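Local coordinates for protein photoreceptor-histidine kinase BphP (Stigmatella aurantiaca DW4/3-1, PDB 6BAF) that senses light through a bound biliverdin chromophore in its PAS-GAF chromophore-binding domain and, as a phytochrome histidine kinase, probably passes the signal on by phosphorylation, at residues Pro118-Ser121 with Phe122-Val126. Residues are numbered along the deposited sequence; the frame is centred on the assembly and turned at random.
Sequences PFLS and FFHAV
The imidazole of His124 has the methyl CD1 of Leu120 slanting in beside it, 3.3 Å from His124 NE2, while Phe123 CD2 lies over one face, set off toward the rim. The same methyl comes within 4.2 Å of Phe123 CD2, so one leucine branch touches two neighbouring rings one turn further along the helix. At the edge of the Phe123 ring, in its plane, lies His124 CE1. The Phe122 ring takes Val126 CG1 on one face, 3.6 Å above the plane and set toward the rim. The Leu120 and His124 side chains run alongside each other, a turn apart: with CG anti to the backbone N (chi1 -176°), the leucine branch heads toward His124, and the second torsion, 46°, then turns CD1 to the ring. Cutting His124 back to an alanine is likely to leave Leu120 CD1 without its flat neighbour and Lys75 of the second subunit without its ND1 partner.

Beneath the side chains, the first turns of the helix are held by i to i+4 bonds: Phe123 N to Phe119 O (3.1 Å, nearly straight at 170°), His124 N to Leu120 O (3.1 Å) and Ala125 N to Ser121 O (2.9 Å). Phe119 is the N-cap, and the carboxylate of Glu285 accepts bonds from the amides of Phe119 and Phe122, tying this helix start to helix 284-300. That helix also packs through Ala289 against Phe122 and Ala125, and through Phe292 against Val126. Phe123 meets Phe122 of the second subunit edge-to-face, and its ring also meets that of Phe119 of the second subunit; the reciprocal pairs form as well. The start of helix 120-135 thus sits between helix 284-300 and the dimer partner, consistent with the helical dimer interfaces seen in bacterial phytochromes.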
ATOM      1  N   PRO A 118       6.135  -0.975 -11.642  1.00 75.22           N
ATOM      2  CA  PRO A 118       4.730  -1.189 -11.262  1.00 68.77           C
ATOM      3  C   PRO A 118       4.587  -1.186  -9.747  1.00 63.21           C
ATOM      4  O   PRO A 118       5.382  -1.818  -9.040  1.00 61.26           O
ATOM      5  CB  PRO A 118       4.401  -2.571 -11.861  1.00 65.67           C
ATOM      6  CG  PRO A 118       5.485  -2.831 -12.914  1.00 70.38           C
ATOM      7  CD  PRO A 118       6.708  -2.133 -12.361  1.00 71.89           C
ATOM      8  N   PHE A 119       3.594  -0.428  -9.251  1.00 52.58           N
ATOM      9  CA  PHE A 119       3.101  -0.446  -7.877  1.00 45.63           C
ATOM     10  C   PHE A 119       3.987   0.327  -6.906  1.00 47.64           C
ATOM     11  O   PHE A 119       3.623   0.436  -5.720  1.00 41.33           O
ATOM     12  CB  PHE A 119       2.877  -1.878  -7.399  1.00 45.69           C
ATOM     13  CG  PHE A 119       1.808  -2.574  -8.196  1.00 54.62           C
ATOM     14  CD1 PHE A 119       0.465  -2.265  -7.970  1.00 45.16           C
ATOM     15  CD2 PHE A 119       2.146  -3.448  -9.232  1.00 52.33           C
ATOM     16  CE1 PHE A 119      -0.549  -2.871  -8.723  1.00 53.37           C
ATOM     17  CE2 PHE A 119       1.145  -4.055 -10.005  1.00 55.22           C
ATOM     18  CZ  PHE A 119      -0.204  -3.776  -9.739  1.00 49.60           C
ATOM     19  N   LEU A 120       5.095   0.911  -7.380  1.00 48.47           N
ATOM     20  CA  LEU A 120       5.936   1.774  -6.561  1.00 46.79           C
ATOM     21  C   LEU A 120       5.204   3.050  -6.185  1.00 44.62           C
ATOM     22  O   LEU A 120       5.265   3.491  -5.024  1.00 43.37           O
ATOM     23  CB  LEU A 120       7.244   2.082  -7.308  1.00 51.13           C
ATOM     24  CG  LEU A 120       8.317   2.900  -6.559  1.00 51.02           C
ATOM     25  CD1 LEU A 120       8.517   2.368  -5.141  1.00 45.03           C
ATOM     26  CD2 LEU A 120       9.622   2.856  -7.319  1.00 52.14           C
ATOM     27  N   SER A 121       4.458   3.638  -7.122  0.97 41.87           N
ATOM     28  CA  SER A 121       3.682   4.827  -6.774  0.92 44.24           C
ATOM     29  C   SER A 121       2.640   4.530  -5.707  1.00 38.07           C
ATOM     30  O   SER A 121       2.432   5.340  -4.797  0.90 38.88           O
ATOM     31  CB  SER A 121       3.005   5.398  -8.013  1.00 50.97           C
ATOM     32  OG  SER A 121       3.960   5.419  -9.054  1.00 62.76           O
ATOM     33  N   PHE A 122       1.961   3.383  -5.795  1.00 37.57           N
ATOM     34  CA  PHE A 122       0.981   3.051  -4.756  1.00 36.50           C
ATOM     35  C   PHE A 122       1.653   2.910  -3.387  1.00 37.86           C
ATOM     36  O   PHE A 122       1.135   3.402  -2.377  1.00 35.01           O
ATOM     37  CB  PHE A 122       0.233   1.758  -5.120  1.00 33.51           C
ATOM     38  CG  PHE A 122      -0.732   1.284  -4.066  1.00 35.35           C
ATOM     39  CD1 PHE A 122      -0.318   0.453  -3.021  1.00 33.14           C
ATOM     40  CD2 PHE A 122      -2.071   1.642  -4.138  1.00 34.87           C
ATOM     41  CE1 PHE A 122      -1.215   0.019  -2.048  1.00 36.73           C
ATOM     42  CE2 PHE A 122      -2.983   1.197  -3.179  1.00 35.24           C
ATOM     43  CZ  PHE A 122      -2.561   0.390  -2.122  1.00 36.27           C
ATOM     44  N   PHE A 123       2.773   2.164  -3.333  1.00 38.77           N
ATOM     45  CA  PHE A 123       3.572   2.003  -2.106  1.00 35.55           C
ATOM     46  C   PHE A 123       3.864   3.352  -1.447  1.00 34.10           C
ATOM     47  O   PHE A 123       3.507   3.566  -0.282  1.00 38.10           O
ATOM     48  CB  PHE A 123       4.858   1.233  -2.476  1.00 40.92           C
ATOM     49  CG  PHE A 123       5.860   1.125  -1.379  1.00 39.86           C
ATOM     50  CD1 PHE A 123       5.813   0.058  -0.480  1.00 38.06           C
ATOM     51  CD2 PHE A 123       6.878   2.071  -1.260  1.00 39.82           C
ATOM     52  CE1 PHE A 123       6.763  -0.084   0.530  1.00 42.19           C
ATOM     53  CE2 PHE A 123       7.858   1.952  -0.237  1.00 41.87           C
ATOM     54  CZ  PHE A 123       7.801   0.865   0.656  1.00 39.20           C
ATOM     55  N   HIS A 124       4.399   4.318  -2.202  1.00 35.42           N
ATOM     56  CA  HIS A 124       4.730   5.627  -1.609  1.00 42.43           C
ATOM     57  C   HIS A 124       3.479   6.427  -1.252  1.00 46.36           C
ATOM     58  O   HIS A 124       3.406   7.060  -0.174  1.00 41.01           O
ATOM     59  CB  HIS A 124       5.610   6.442  -2.570  1.00 41.78           C
ATOM     60  CG  HIS A 124       7.015   5.921  -2.702  1.00 46.42           C
ATOM     61  ND1 HIS A 124       7.835   5.696  -1.611  1.00 41.05           N
ATOM     62  CD2 HIS A 124       7.747   5.587  -3.794  1.00 47.39           C
ATOM     63  CE1 HIS A 124       8.990   5.199  -2.025  1.00 45.59           C
ATOM     64  NE2 HIS A 124       8.973   5.149  -3.345  1.00 46.87           N
ATOM     65  N   ALA A 125       2.482   6.422  -2.144  1.00 38.84           N
ATOM     66  CA  ALA A 125       1.252   7.181  -1.899  1.00 38.34           C
ATOM     67  C   ALA A 125       0.588   6.764  -0.598  1.00 37.53           C
ATOM     68  O   ALA A 125       0.224   7.611   0.226  1.00 37.01           O
ATOM     69  CB  ALA A 125       0.283   6.988  -3.070  1.00 41.29           C
ATOM     70  N   VAL A 126       0.406   5.459  -0.378  1.00 35.96           N
ATOM     71  CA  VAL A 126      -0.336   5.097   0.827  1.00 37.73           C
ATOM     72  C   VAL A 126       0.534   5.216   2.081  1.00 40.20           C
ATOM     73  O   VAL A 126       0.006   5.465   3.169  1.00 38.04           O
ATOM     74  CB  VAL A 126      -0.959   3.695   0.721  1.00 36.26           C
ATOM     75  CG1 VAL A 126      -1.861   3.619  -0.520  1.00 36.70           C
ATOM     76  CG2 VAL A 126       0.102   2.618   0.684  1.00 36.88           C
TER